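Local atomic coordinates of transcriptional regulator (NtrC family) (Aquifex aeolicus, PDB entry 3DZD), a protein that probably activates transcription by sigma54 RNA polymerase, coupling an ATP-hydrolysing AAA+ domain to a response regulator receiver domain. Residues 249-254 and 260-265; 197-202 and 236-241; 39-44 and 63-68; 74-79 and 113-118; 15-20 and 27-32. All blocks are in the same frame, centred on the assembly; numbering follows the deposited sequence.

Along the chain the contacts come in the order 5, 3, 4, 2, 1. The first three belong to the receiver fold. Their centres lie about 14 to 17 Å apart round one parallel five-stranded sheet: interaction 5 joins helix 10-22 to edge strand 26-30, interaction 3 pairs helices 33-42 and 62-69, and interaction 4 seats helix 105-119 on strand 74-79. Interactions 1 and 2 lie in the AAA+ part, centres about 11 Å apart, and touch; helix 236-248 leads through one glycine into strand 250-251. Centres of the two groups stand about 33 to 55 Å apart. Interactions 1, 3 and 4 also touch the second subunit, so both regions contribute to the inactive dimer.

Interaction 1: residues 249-254 and 260-265; sequences GSFTRL and IEVDIR
Phe251 and Ile260 face each other as an antiparallel hydrogen-bonded pair. Phe251 N donates a hydrogen bond of 2.9 Å to Ile260 O, and Ile260 N returns a bond of 2.9 Å to Phe251 O. A third bond, Val262 N to Gly249 O at 3.2 Å, extends the ladder, its donor tilted 30° from the carbonyl plane. Ser250 and Glu261 form the intervening non-hydrogen-bonded pair, their CA atoms 4.2 Å apart as such pairs bring them; the small serine rests its CB against Ile260 O. Phe251 and Ile260 share the other face. CG of Phe251 sits between its backbone N and carbonyl carbon (chi1 76°), which lays the ring beside strand 260-261. CB of the beta-branched Ile260 lies over one ring face, 4.2 Å above the plane, while Val262 CG2 meets the ring edge, 3.6 Å from Phe251 CD2. Farther along, the extended Arg253 side chain brings one face of its guanidinium over Ile260 CD1, which approaches NH1 to 3.5 Å. Its charge is answered by a salt bridge from NH2 to Glu219 of helix 217-220, whose Leu218 also touches the Phe251 ring. On the opposite face Glu261 forms a salt bridge with Arg2 of the second subunit. Gly249, with positive phi, turns the chain out of helix 236-248 into this hairpin, consistent with the pre-sensor-1 insertion of sigma54 activators of the AAA+ superfamily.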
# COMPACT_ATOMS: atom_id res chain seq x y z
N GLY A 249 -10.20 20.41 -14.07
CA GLY A 249 -9.45 19.97 -12.91
C GLY A 249 -10.34 19.64 -11.74
O GLY A 249 -9.87 19.48 -10.62
N SER A 250 -11.65 19.54 -11.98
CA SER A 250 -12.57 19.06 -10.97
C SER A 250 -13.60 18.09 -11.57
O SER A 250 -13.68 17.94 -12.79
CB SER A 250 -13.28 20.22 -10.26
OG SER A 250 -14.08 20.96 -11.16
N PHE A 251 -14.36 17.43 -10.71
CA PHE A 251 -15.43 16.56 -11.16
C PHE A 251 -16.42 16.30 -10.03
O PHE A 251 -16.27 16.81 -8.92
CB PHE A 251 -14.88 15.22 -11.67
CG PHE A 251 -14.45 14.30 -10.58
CD1 PHE A 251 -15.34 13.37 -10.05
CD2 PHE A 251 -13.17 14.35 -10.07
CE1 PHE A 251 -14.96 12.53 -9.04
CE2 PHE A 251 -12.77 13.50 -9.05
CZ PHE A 251 -13.67 12.58 -8.54
N THR A 252 -17.44 15.50 -10.32
CA THR A 252 -18.40 15.11 -9.30
C THR A 252 -18.63 13.61 -9.39
O THR A 252 -18.39 13.01 -10.44
CB THR A 252 -19.73 15.86 -9.49
OG1 THR A 252 -20.21 15.63 -10.82
CG2 THR A 252 -19.52 17.35 -9.30
N ARG A 253 -19.06 13.00 -8.30
CA ARG A 253 -19.34 11.57 -8.32
C ARG A 253 -20.62 11.28 -9.09
O ARG A 253 -21.36 12.20 -9.48
CB ARG A 253 -19.44 11.02 -6.91
CG ARG A 253 -18.13 11.08 -6.13
CD ARG A 253 -18.24 10.28 -4.85
NE ARG A 253 -16.97 10.17 -4.14
CZ ARG A 253 -16.57 11.02 -3.20
NH1 ARG A 253 -17.34 12.06 -2.87
NH2 ARG A 253 -15.41 10.84 -2.59
N LEU A 254 -20.88 10.00 -9.34
CA LEU A 254 -22.16 9.59 -9.88
C LEU A 254 -23.20 9.69 -8.78
O LEU A 254 -23.13 8.97 -7.78
CB LEU A 254 -22.10 8.15 -10.41
CG LEU A 254 -21.15 7.85 -11.58
CD1 LEU A 254 -21.38 6.43 -12.09
CD2 LEU A 254 -21.30 8.88 -12.71
N ILE A 260 -15.32 18.22 -6.57
CA ILE A 260 -14.08 17.63 -6.10
C ILE A 260 -12.92 18.00 -7.01
O ILE A 260 -12.95 17.75 -8.21
CB ILE A 260 -14.16 16.11 -6.00
CG1 ILE A 260 -15.45 15.71 -5.28
CG2 ILE A 260 -12.95 15.57 -5.26
CD1 ILE A 260 -15.49 14.25 -4.87
N GLU A 261 -11.89 18.61 -6.43
CA GLU A 261 -10.71 19.01 -7.18
C GLU A 261 -9.65 17.92 -7.09
O GLU A 261 -9.33 17.46 -5.99
CB GLU A 261 -10.14 20.30 -6.61
CG GLU A 261 -11.06 21.49 -6.72
CD GLU A 261 -10.33 22.80 -6.58
OE1 GLU A 261 -9.30 22.82 -5.87
OE2 GLU A 261 -10.78 23.80 -7.17
N VAL A 262 -9.13 17.49 -8.23
CA VAL A 262 -8.03 16.53 -8.23
C VAL A 262 -6.75 17.08 -8.83
O VAL A 262 -6.74 18.08 -9.55
CB VAL A 262 -8.38 15.21 -8.94
CG1 VAL A 262 -8.37 14.05 -7.94
CG2 VAL A 262 -9.70 15.32 -9.67
N ASP A 263 -5.66 16.41 -8.50
CA ASP A 263 -4.37 16.79 -9.03
C ASP A 263 -3.70 15.49 -9.47
O ASP A 263 -3.08 14.81 -8.67
CB ASP A 263 -3.56 17.50 -7.96
CG ASP A 263 -2.10 17.66 -8.33
OD1 ASP A 263 -1.79 18.19 -9.42
OD2 ASP A 263 -1.25 17.24 -7.51
N ILE A 264 -3.87 15.15 -10.74
CA ILE A 264 -3.35 13.89 -11.25
C ILE A 264 -2.46 14.11 -12.46
O ILE A 264 -2.71 15.00 -13.27
CB ILE A 264 -4.48 12.95 -11.67
CG1 ILE A 264 -5.45 13.67 -12.59
CG2 ILE A 264 -5.21 12.41 -10.44
CD1 ILE A 264 -6.83 13.07 -12.60
N ARG A 265 -1.41 13.31 -12.55
CA ARG A 265 -0.65 13.20 -13.78
C ARG A 265 -1.24 12.02 -14.54
O ARG A 265 -1.30 10.90 -14.02
CB ARG A 265 0.82 12.97 -13.48
CG ARG A 265 1.76 13.42 -14.57
CD ARG A 265 1.93 12.35 -15.64
NE ARG A 265 2.82 12.84 -16.69
CZ ARG A 265 4.14 12.93 -16.57
NH1 ARG A 265 4.73 12.54 -15.44
NH2 ARG A 265 4.87 13.40 -17.57

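Interaction 2: residues 197-202 and 236-241; sequences SELFGH and QRVQAK
Lys241 folds over one face of the Phe200 ring. Its CE lies 3.4 Å above the ring plane, offset toward the rim, and approaches Phe200 CE2 to 3.4 Å. From CE to the ring centroid is 3.7 Å, a CH-pi contact, and NZ stands 4.1 Å from the same centroid, only 19° off the ring normal. The ammonium therefore makes a cation-pi interaction with the face, not the edge. Bends at chi3 (56°) and chi4 (53°) of Lys241 curl the chain back across the ring, and CB adds a further touch on Phe200 CZ at 3.6 Å. Lysine suits this margin because its methylenes cover an aromatic face while its charge stays at a partly exposed border. Deeper in, the aliphatic pair takes over: Leu199 CD1 meets Val238 CG1 at 4.0 Å, the two side chains set at a slant to one another. Leu199 also rests on Leu185 of strand 182-186, and Phe200 on Leu218, so both residues of helix 195-200 are also packed against the sheet strand and helix 217-220. Gly201 then breaks the helix with positive phi. The contact thus fastens helix 195-200 to helix 236-248, at the base of the GAFTGA loop that marks sigma54 activators among AAA+ ATPases.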
# COMPACT_ATOMS: atom_id res chain seq x y z
N SER A 197 -18.09 4.55 -13.64
CA SER A 197 -18.24 4.41 -12.19
C SER A 197 -16.89 4.20 -11.52
O SER A 197 -16.64 4.70 -10.42
CB SER A 197 -19.15 3.22 -11.88
OG SER A 197 -18.94 2.76 -10.56
N GLU A 198 -16.02 3.44 -12.18
CA GLU A 198 -14.68 3.20 -11.67
C GLU A 198 -13.90 4.50 -11.54
O GLU A 198 -13.12 4.68 -10.62
CB GLU A 198 -13.93 2.25 -12.60
CG GLU A 198 -14.35 0.81 -12.47
CD GLU A 198 -13.90 0.22 -11.16
OE1 GLU A 198 -12.67 0.03 -10.99
OE2 GLU A 198 -14.76 -0.05 -10.29
N LEU A 199 -14.14 5.40 -12.49
CA LEU A 199 -13.42 6.66 -12.54
C LEU A 199 -13.98 7.68 -11.55
O LEU A 199 -13.23 8.30 -10.80
CB LEU A 199 -13.49 7.26 -13.95
CG LEU A 199 -12.44 6.87 -14.98
CD1 LEU A 199 -12.65 7.64 -16.28
CD2 LEU A 199 -11.04 7.12 -14.44
N PHE A 200 -15.30 7.85 -11.59
CA PHE A 200 -15.96 8.94 -10.86
C PHE A 200 -16.46 8.54 -9.48
O PHE A 200 -16.79 9.39 -8.66
CB PHE A 200 -17.10 9.51 -11.69
CG PHE A 200 -16.64 10.20 -12.94
CD1 PHE A 200 -16.27 11.53 -12.91
CD2 PHE A 200 -16.56 9.51 -14.14
CE1 PHE A 200 -15.83 12.17 -14.05
CE2 PHE A 200 -16.12 10.13 -15.28
CZ PHE A 200 -15.75 11.47 -15.25
N GLY A 201 -16.51 7.24 -9.21
CA GLY A 201 -17.04 6.78 -7.95
C GLY A 201 -18.52 7.09 -7.85
O GLY A 201 -19.08 7.82 -8.67
N HIS A 202 -19.17 6.52 -6.84
CA HIS A 202 -20.59 6.75 -6.63
C HIS A 202 -20.87 7.07 -5.18
O HIS A 202 -20.06 6.77 -4.30
CB HIS A 202 -21.40 5.52 -7.07
CG HIS A 202 -20.87 4.23 -6.54
ND1 HIS A 202 -21.32 3.66 -5.37
CD2 HIS A 202 -19.92 3.39 -7.02
CE1 HIS A 202 -20.68 2.53 -5.15
NE2 HIS A 202 -19.82 2.34 -6.13
N GLN A 236 -17.75 6.90 -25.78
CA GLN A 236 -17.60 8.28 -26.21
C GLN A 236 -18.32 9.21 -25.24
O GLN A 236 -18.23 10.43 -25.34
CB GLN A 236 -18.11 8.48 -27.64
CG GLN A 236 -17.61 9.77 -28.27
CD GLN A 236 -17.05 9.56 -29.66
OE1 GLN A 236 -17.04 8.44 -30.17
NE2 GLN A 236 -16.56 10.63 -30.28
N ARG A 237 -19.01 8.60 -24.28
CA ARG A 237 -19.64 9.34 -23.20
C ARG A 237 -18.62 9.62 -22.10
O ARG A 237 -18.51 10.74 -21.61
CB ARG A 237 -20.82 8.55 -22.63
CG ARG A 237 -21.55 9.26 -21.51
CD ARG A 237 -23.01 8.86 -21.44
NE ARG A 237 -23.78 9.81 -20.64
CZ ARG A 237 -23.75 9.83 -19.31
NH1 ARG A 237 -23.00 8.96 -18.65
NH2 ARG A 237 -24.47 10.73 -18.65
N VAL A 238 -17.87 8.58 -21.74
CA VAL A 238 -16.79 8.69 -20.77
C VAL A 238 -15.69 9.63 -21.29
O VAL A 238 -15.22 10.50 -20.56
CB VAL A 238 -16.17 7.32 -20.46
CG1 VAL A 238 -15.25 7.41 -19.26
CG2 VAL A 238 -17.26 6.29 -20.22
N GLN A 239 -15.30 9.44 -22.55
CA GLN A 239 -14.30 10.29 -23.20
C GLN A 239 -14.62 11.75 -22.98
O GLN A 239 -13.74 12.55 -22.67
CB GLN A 239 -14.22 10.01 -24.70
CG GLN A 239 -13.68 8.63 -25.04
CD GLN A 239 -13.64 8.35 -26.53
OE1 GLN A 239 -13.54 9.27 -27.34
NE2 GLN A 239 -13.70 7.08 -26.90
N ALA A 240 -15.89 12.10 -23.17
CA ALA A 240 -16.32 13.48 -23.05
C ALA A 240 -16.18 13.96 -21.60
O ALA A 240 -15.66 15.04 -21.34
CB ALA A 240 -17.74 13.63 -23.52
N LYS A 241 -16.66 13.14 -20.68
CA LYS A 241 -16.56 13.43 -19.25
C LYS A 241 -15.11 13.57 -18.79
O LYS A 241 -14.77 14.52 -18.09
CB LYS A 241 -17.27 12.35 -18.44
CG LYS A 241 -18.79 12.34 -18.64
CD LYS A 241 -19.45 11.24 -17.83
CE LYS A 241 -19.10 11.35 -16.35
NZ LYS A 241 -19.40 12.72 -15.83

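Interaction 3: residues 39-44 and 63-68; sequences KIKELF and IDFIKE
Ile40 presents two branches to helix 62-69. With CG1 beside the backbone N (chi1 -68°) and the chain extended beyond it, CD1 reaches Ile66 CG1 at 3.9 Å; CG2, anti to the backbone N, meets Phe65 CE2 at 3.9 Å, an atom that CD1 also nears. One beta-branched residue thereby touches two consecutive residues of the facing helix. Phe65 answers from the other side with CG anti to its backbone N (chi1 178°), which throws the ring across toward helix 33-42. Its side chain and that of Ile40 run past each other in opposite directions, and the ring offers its edge to Ile40 CG2. The same edge meets Lys41, which crosses it at roughly a right angle and brings CD to 3.9 Å from Phe65 CZ. CG also lies near CZ, and the bend at chi3 (66°) leads NZ on away from the ring. A lysine has methylenes to cover the ring edge and a charge for the exposed side. Below, Ile40 rests on Leu4 and Ile66 on Ile48 of the central sheet, and Phe65 stacks on Phe62. Helices 33-42 and 62-69 thus lie together on one face of the five-stranded parallel sheet, order 2-1-3-4-5, of the CheY-like receiver fold.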
# COMPACT_ATOMS: atom_id res chain seq x y z
N LYS A 39 19.12 4.61 27.64
CA LYS A 39 17.91 3.86 27.33
C LYS A 39 17.57 3.79 25.84
O LYS A 39 17.03 2.78 25.37
CB LYS A 39 16.73 4.39 28.16
CG LYS A 39 16.73 3.81 29.56
CD LYS A 39 15.93 4.64 30.55
CE LYS A 39 15.87 3.92 31.88
NZ LYS A 39 15.43 4.81 32.96
N ILE A 40 17.91 4.83 25.10
CA ILE A 40 17.61 4.86 23.67
C ILE A 40 18.42 3.80 22.91
O ILE A 40 17.87 3.05 22.10
CB ILE A 40 17.87 6.27 23.08
CG1 ILE A 40 16.84 7.26 23.65
CG2 ILE A 40 17.82 6.26 21.57
CD1 ILE A 40 17.09 8.69 23.25
N LYS A 41 19.72 3.74 23.19
CA LYS A 41 20.62 2.79 22.53
C LYS A 41 20.29 1.36 22.96
O LYS A 41 20.60 0.40 22.26
CB LYS A 41 22.08 3.12 22.87
CG LYS A 41 22.56 4.46 22.33
CD LYS A 41 23.71 5.02 23.15
CE LYS A 41 24.95 4.16 23.04
NZ LYS A 41 26.07 4.67 23.89
N GLU A 42 19.67 1.25 24.13
CA GLU A 42 19.39 -0.03 24.76
C GLU A 42 18.09 -0.63 24.24
O GLU A 42 17.99 -1.84 24.02
CB GLU A 42 19.32 0.18 26.27
CG GLU A 42 19.23 -1.07 27.12
CD GLU A 42 19.12 -0.75 28.60
OE1 GLU A 42 18.31 0.13 28.97
OE2 GLU A 42 19.84 -1.38 29.40
N LEU A 43 17.09 0.22 24.05
CA LEU A 43 15.75 -0.23 23.72
C LEU A 43 15.03 0.76 22.81
O LEU A 43 15.26 1.97 22.89
CB LEU A 43 14.96 -0.49 25.01
CG LEU A 43 13.43 -0.47 25.00
CD1 LEU A 43 12.86 -1.61 24.17
CD2 LEU A 43 12.92 -0.54 26.43
N PHE A 44 14.18 0.26 21.93
CA PHE A 44 13.49 1.13 20.98
C PHE A 44 12.16 1.66 21.52
O PHE A 44 11.25 0.89 21.84
CB PHE A 44 13.25 0.42 19.65
CG PHE A 44 12.47 1.25 18.68
CD1 PHE A 44 13.06 2.33 18.04
CD2 PHE A 44 11.14 0.98 18.43
CE1 PHE A 44 12.35 3.10 17.16
CE2 PHE A 44 10.42 1.75 17.55
CZ PHE A 44 11.02 2.82 16.91
N ILE A 63 17.70 16.08 19.86
CA ILE A 63 16.92 15.48 18.80
C ILE A 63 17.84 14.83 17.77
O ILE A 63 17.50 13.79 17.20
CB ILE A 63 16.01 16.52 18.12
CG1 ILE A 63 14.82 16.84 19.02
CG2 ILE A 63 15.52 16.01 16.77
CD1 ILE A 63 13.96 17.96 18.50
N ASP A 64 19.01 15.42 17.54
CA ASP A 64 19.96 14.85 16.59
C ASP A 64 20.48 13.50 17.09
O ASP A 64 20.67 12.57 16.30
CB ASP A 64 21.13 15.81 16.33
CG ASP A 64 20.70 17.05 15.55
OD1 ASP A 64 20.00 16.90 14.52
OD2 ASP A 64 21.08 18.16 15.96
N PHE A 65 20.69 13.38 18.39
CA PHE A 65 21.06 12.09 18.96
C PHE A 65 20.02 11.04 18.62
O PHE A 65 20.36 9.92 18.24
CB PHE A 65 21.20 12.18 20.47
CG PHE A 65 21.54 10.87 21.12
CD1 PHE A 65 22.84 10.58 21.47
CD2 PHE A 65 20.56 9.93 21.34
CE1 PHE A 65 23.16 9.37 22.05
CE2 PHE A 65 20.86 8.72 21.93
CZ PHE A 65 22.17 8.44 22.28
N ILE A 66 18.75 11.40 18.79
CA ILE A 66 17.63 10.51 18.49
C ILE A 66 17.56 10.22 17.00
O ILE A 66 17.34 9.08 16.58
CB ILE A 66 16.30 11.15 18.97
CG1 ILE A 66 16.31 11.33 20.49
CG2 ILE A 66 15.11 10.31 18.53
CD1 ILE A 66 15.25 12.26 21.01
N LYS A 67 17.74 11.26 16.20
CA LYS A 67 17.75 11.14 14.74
C LYS A 67 18.83 10.15 14.31
O LYS A 67 18.71 9.50 13.27
CB LYS A 67 18.02 12.51 14.11
CG LYS A 67 18.18 12.49 12.60
CD LYS A 67 18.92 13.73 12.12
CE LYS A 67 18.38 15.01 12.75
NZ LYS A 67 16.95 15.24 12.41
N GLU A 68 19.87 10.03 15.12
CA GLU A 68 21.02 9.21 14.78
C GLU A 68 20.88 7.76 15.23
O GLU A 68 21.18 6.84 14.47
CB GLU A 68 22.29 9.81 15.40
CG GLU A 68 23.57 9.19 14.87
CD GLU A 68 23.71 9.37 13.37
OE1 GLU A 68 23.57 10.52 12.90
OE2 GLU A 68 23.95 8.36 12.67

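Interaction 4: residues 74-79 and 113-118; sequences VVIVIT and KHAFEE
Ala115 is received between Val74 and Ile76, alternate residues of strand 74-79 whose side chains point to the same face. The tightest touch is Ile76 CD1 on Ala115 CB at 3.5 Å. With CG1 of Ile76 beside its backbone N, the branch is extended so that the terminal methyl reaches the helix. Val74 CG1 comes to 4.1 Å from Ala115 CB and to 3.9 Å from Ala115 O. A methyl side chain suits this point because it lets the helix backbone settle close to the sheet, 8.6 Å between the axes of strand 74-79 and helix 113-118. Those axes run nearly antiparallel, at 155°, as expected of the CheY-like receiver fold, in which the last helix of the domain, here 105-119, runs back nearly antiparallel to the central strands. Val47 of the neighbouring strand 47-51 and Leu99 of strand 97-100 extend this buried floor. Toward the partly exposed side the packing thins to a single residue. Glu118 lays only its CG against Val74, 3.8 Å from CG2. Its CG is anti to the backbone N (chi1 164°), and a bend at chi2 (79°) turns the carboxylate aside from the valine. OE1 forms a salt bridge with Lys121 of the second subunit, which probably eases the nearness of Glu117 of that subunit to the same oxygen.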
# COMPACT_ATOMS: atom_id res chain seq x y z
N VAL A 74 9.33 8.76 16.97
CA VAL A 74 8.58 9.99 16.77
C VAL A 74 8.73 10.81 18.04
O VAL A 74 8.50 10.32 19.14
CB VAL A 74 7.09 9.68 16.50
CG1 VAL A 74 6.27 10.97 16.41
CG2 VAL A 74 6.94 8.86 15.23
N VAL A 75 9.12 12.07 17.89
CA VAL A 75 9.44 12.91 19.04
C VAL A 75 8.41 14.01 19.29
O VAL A 75 8.01 14.72 18.37
CB VAL A 75 10.83 13.55 18.90
CG1 VAL A 75 11.16 14.36 20.15
CG2 VAL A 75 11.88 12.49 18.65
N ILE A 76 8.00 14.13 20.54
CA ILE A 76 7.18 15.24 20.98
C ILE A 76 7.99 16.05 21.98
O ILE A 76 8.46 15.51 22.98
CB ILE A 76 5.92 14.74 21.69
CG1 ILE A 76 5.15 13.77 20.78
CG2 ILE A 76 5.06 15.91 22.11
CD1 ILE A 76 4.22 12.82 21.54
N VAL A 77 8.16 17.34 21.72
CA VAL A 77 8.90 18.16 22.67
C VAL A 77 7.96 18.88 23.64
O VAL A 77 6.82 19.20 23.30
CB VAL A 77 9.87 19.15 21.98
CG1 VAL A 77 11.03 18.39 21.36
CG2 VAL A 77 9.14 19.98 20.94
N ILE A 78 8.44 19.10 24.85
CA ILE A 78 7.71 19.87 25.84
C ILE A 78 8.45 21.18 26.03
O ILE A 78 9.63 21.18 26.37
CB ILE A 78 7.62 19.14 27.18
CG1 ILE A 78 6.69 17.93 27.06
CG2 ILE A 78 7.11 20.07 28.25
CD1 ILE A 78 6.58 17.13 28.33
N THR A 79 7.76 22.30 25.80
CA THR A 79 8.39 23.60 25.96
C THR A 79 7.70 24.48 27.00
O THR A 79 6.48 24.41 27.17
CB THR A 79 8.45 24.37 24.63
OG1 THR A 79 9.32 25.50 24.79
CG2 THR A 79 7.06 24.85 24.22
N LYS A 113 -1.57 9.90 21.10
CA LYS A 113 -2.31 9.09 20.15
C LYS A 113 -1.84 9.36 18.73
O LYS A 113 -1.56 8.42 17.97
CB LYS A 113 -3.80 9.37 20.25
CG LYS A 113 -4.64 8.46 19.39
CD LYS A 113 -6.05 8.97 19.22
CE LYS A 113 -6.78 8.17 18.15
NZ LYS A 113 -7.75 8.98 17.36
N HIS A 114 -1.74 10.64 18.38
CA HIS A 114 -1.28 11.02 17.04
C HIS A 114 0.19 10.68 16.82
O HIS A 114 0.57 10.31 15.71
CB HIS A 114 -1.55 12.50 16.75
CG HIS A 114 -3.00 12.86 16.76
ND1 HIS A 114 -3.45 14.10 17.14
CD2 HIS A 114 -4.10 12.12 16.48
CE1 HIS A 114 -4.77 14.12 17.08
NE2 HIS A 114 -5.19 12.93 16.68
N ALA A 115 1.01 10.79 17.86
CA ALA A 115 2.40 10.36 17.75
C ALA A 115 2.49 8.88 17.35
O ALA A 115 3.30 8.51 16.50
CB ALA A 115 3.16 10.61 19.04
N PHE A 116 1.66 8.03 17.94
CA PHE A 116 1.71 6.62 17.60
C PHE A 116 1.18 6.35 16.19
O PHE A 116 1.70 5.49 15.50
CB PHE A 116 0.99 5.74 18.64
CG PHE A 116 1.86 5.34 19.80
CD1 PHE A 116 2.83 4.35 19.64
CD2 PHE A 116 1.72 5.94 21.05
CE1 PHE A 116 3.64 3.98 20.71
CE2 PHE A 116 2.53 5.57 22.12
CZ PHE A 116 3.49 4.59 21.95
N GLU A 117 0.16 7.08 15.76
CA GLU A 117 -0.31 6.83 14.41
C GLU A 117 0.66 7.42 13.38
O GLU A 117 0.66 7.01 12.22
CB GLU A 117 -1.76 7.28 14.19
CG GLU A 117 -2.05 8.75 14.43
CD GLU A 117 -3.54 9.06 14.37
OE1 GLU A 117 -4.27 8.69 15.32
OE2 GLU A 117 -3.98 9.68 13.37
N GLU A 118 1.49 8.36 13.80
CA GLU A 118 2.54 8.85 12.92
C GLU A 118 3.61 7.77 12.82
O GLU A 118 4.20 7.54 11.76
CB GLU A 118 3.15 10.13 13.49
CG GLU A 118 4.48 10.51 12.87
CD GLU A 118 4.32 11.15 11.51
OE1 GLU A 118 3.17 11.45 11.13
OE2 GLU A 118 5.36 11.37 10.84

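Interaction 5: residues 15-20 and 27-32; sequences SLSAIL and PDTAKT
Leu20 meets Pro27 where helix 10-22 covers strand 26-30, within the beta-alpha-beta unit that opens the CheY-like receiver fold. The strand returns nearly antiparallel to the helix, at 167°, with 8.3 Å between the axes of helix 15-20 and strand 27-30. From the leucine backbone outward, CB lies 3.5 Å from Pro27 CG and 4.0 Å from Pro27 CB. CG, beside the backbone N at chi1 -68°, carries the chain past the proline ring in the opposite direction to it. Beyond, the CD1 methyl comes down on Pro27 CB at 3.8 Å. The side chain also touches Val3 and Val5 of strand 2-6, Phe108 of helix 105-119 and Tyr25. Proline suits its position: strand 26-30 is outermost in the sheet, Asp28 makes the backbone bonds to Val3 and Val5, and Pro27 needs no N-H there. Its ring also touches the helix backbone, CG lying 3.5 Å from Ser17 O. Two residues on, Thr29 directs its methyl at the same helix, its OG1 taking the place between backbone N and carbonyl carbon and its CG2 that beside the N. A short serine side chain lets this methyl come right up to the helix, and while Ser17 OG is hydrogen-bonded to Thr13 O one turn earlier, it sits 3.2 Å from Thr29 CG2.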
# COMPACT_ATOMS: atom_id res chain seq x y z
N SER A 15 3.72 12.41 36.64
CA SER A 15 2.38 12.62 36.12
C SER A 15 2.21 11.88 34.80
O SER A 15 1.31 11.05 34.66
CB SER A 15 2.10 14.11 35.92
OG SER A 15 2.13 14.80 37.15
N LEU A 16 3.09 12.16 33.85
CA LEU A 16 3.00 11.54 32.53
C LEU A 16 3.04 10.02 32.63
O LEU A 16 2.31 9.33 31.92
CB LEU A 16 4.09 12.05 31.59
CG LEU A 16 4.10 13.55 31.29
CD1 LEU A 16 4.89 13.79 30.03
CD2 LEU A 16 2.69 14.09 31.14
N SER A 17 3.88 9.50 33.52
CA SER A 17 3.96 8.05 33.68
C SER A 17 2.64 7.49 34.21
O SER A 17 2.18 6.44 33.75
CB SER A 17 5.10 7.66 34.61
OG SER A 17 6.34 8.03 34.05
N ALA A 18 2.05 8.19 35.17
CA ALA A 18 0.77 7.78 35.74
C ALA A 18 -0.29 7.79 34.65
O ALA A 18 -1.15 6.91 34.59
CB ALA A 18 0.37 8.70 36.89
N ILE A 19 -0.21 8.79 33.79
CA ILE A 19 -1.18 8.97 32.72
C ILE A 19 -1.01 7.92 31.64
O ILE A 19 -1.98 7.26 31.26
CB ILE A 19 -1.08 10.38 32.12
CG1 ILE A 19 -1.53 11.42 33.16
CG2 ILE A 19 -1.93 10.49 30.86
CD1 ILE A 19 -0.93 12.79 32.95
N LEU A 20 0.22 7.76 31.16
CA LEU A 20 0.51 6.80 30.10
C LEU A 20 0.13 5.40 30.54
O LEU A 20 -0.57 4.69 29.82
CB LEU A 20 1.99 6.84 29.73
CG LEU A 20 2.45 8.13 29.04
CD1 LEU A 20 3.97 8.19 28.93
CD2 LEU A 20 1.81 8.25 27.66
N PRO A 27 5.24 3.26 30.03
CA PRO A 27 6.17 4.39 30.11
C PRO A 27 7.51 4.03 30.73
O PRO A 27 7.59 3.10 31.54
CB PRO A 27 5.47 5.37 31.07
CG PRO A 27 4.20 4.71 31.50
CD PRO A 27 4.29 3.27 31.15
N ASP A 28 8.54 4.77 30.34
CA ASP A 28 9.83 4.77 31.03
C ASP A 28 10.25 6.23 31.11
O ASP A 28 9.72 7.06 30.38
CB ASP A 28 10.86 3.96 30.25
CG ASP A 28 12.02 3.51 31.11
OD1 ASP A 28 12.14 3.98 32.27
OD2 ASP A 28 12.83 2.68 30.63
N THR A 29 11.19 6.55 32.00
CA THR A 29 11.59 7.94 32.18
C THR A 29 13.10 8.10 32.30
O THR A 29 13.77 7.25 32.88
CB THR A 29 10.93 8.56 33.43
OG1 THR A 29 11.37 7.86 34.60
CG2 THR A 29 9.42 8.46 33.34
N ALA A 30 13.61 9.18 31.74
CA ALA A 30 15.02 9.55 31.89
C ALA A 30 15.09 10.97 32.44
O ALA A 30 14.41 11.87 31.94
CB ALA A 30 15.74 9.46 30.57
N LYS A 31 15.92 11.17 33.45
CA LYS A 31 15.96 12.45 34.15
C LYS A 31 17.11 13.33 33.67
O LYS A 31 17.22 14.50 34.06
CB LYS A 31 16.03 12.22 35.66
CG LYS A 31 14.87 11.41 36.20
CD LYS A 31 15.13 10.92 37.62
CE LYS A 31 14.01 10.02 38.13
NZ LYS A 31 14.27 9.52 39.51
N THR A 32 17.97 12.78 32.82
CA THR A 32 19.08 13.52 32.25
C THR A 32 19.27 13.09 30.81
O THR A 32 18.82 12.01 30.41
CB THR A 32 20.38 13.26 33.01
OG1 THR A 32 20.63 11.85 33.05
CG2 THR A 32 20.29 13.79 34.43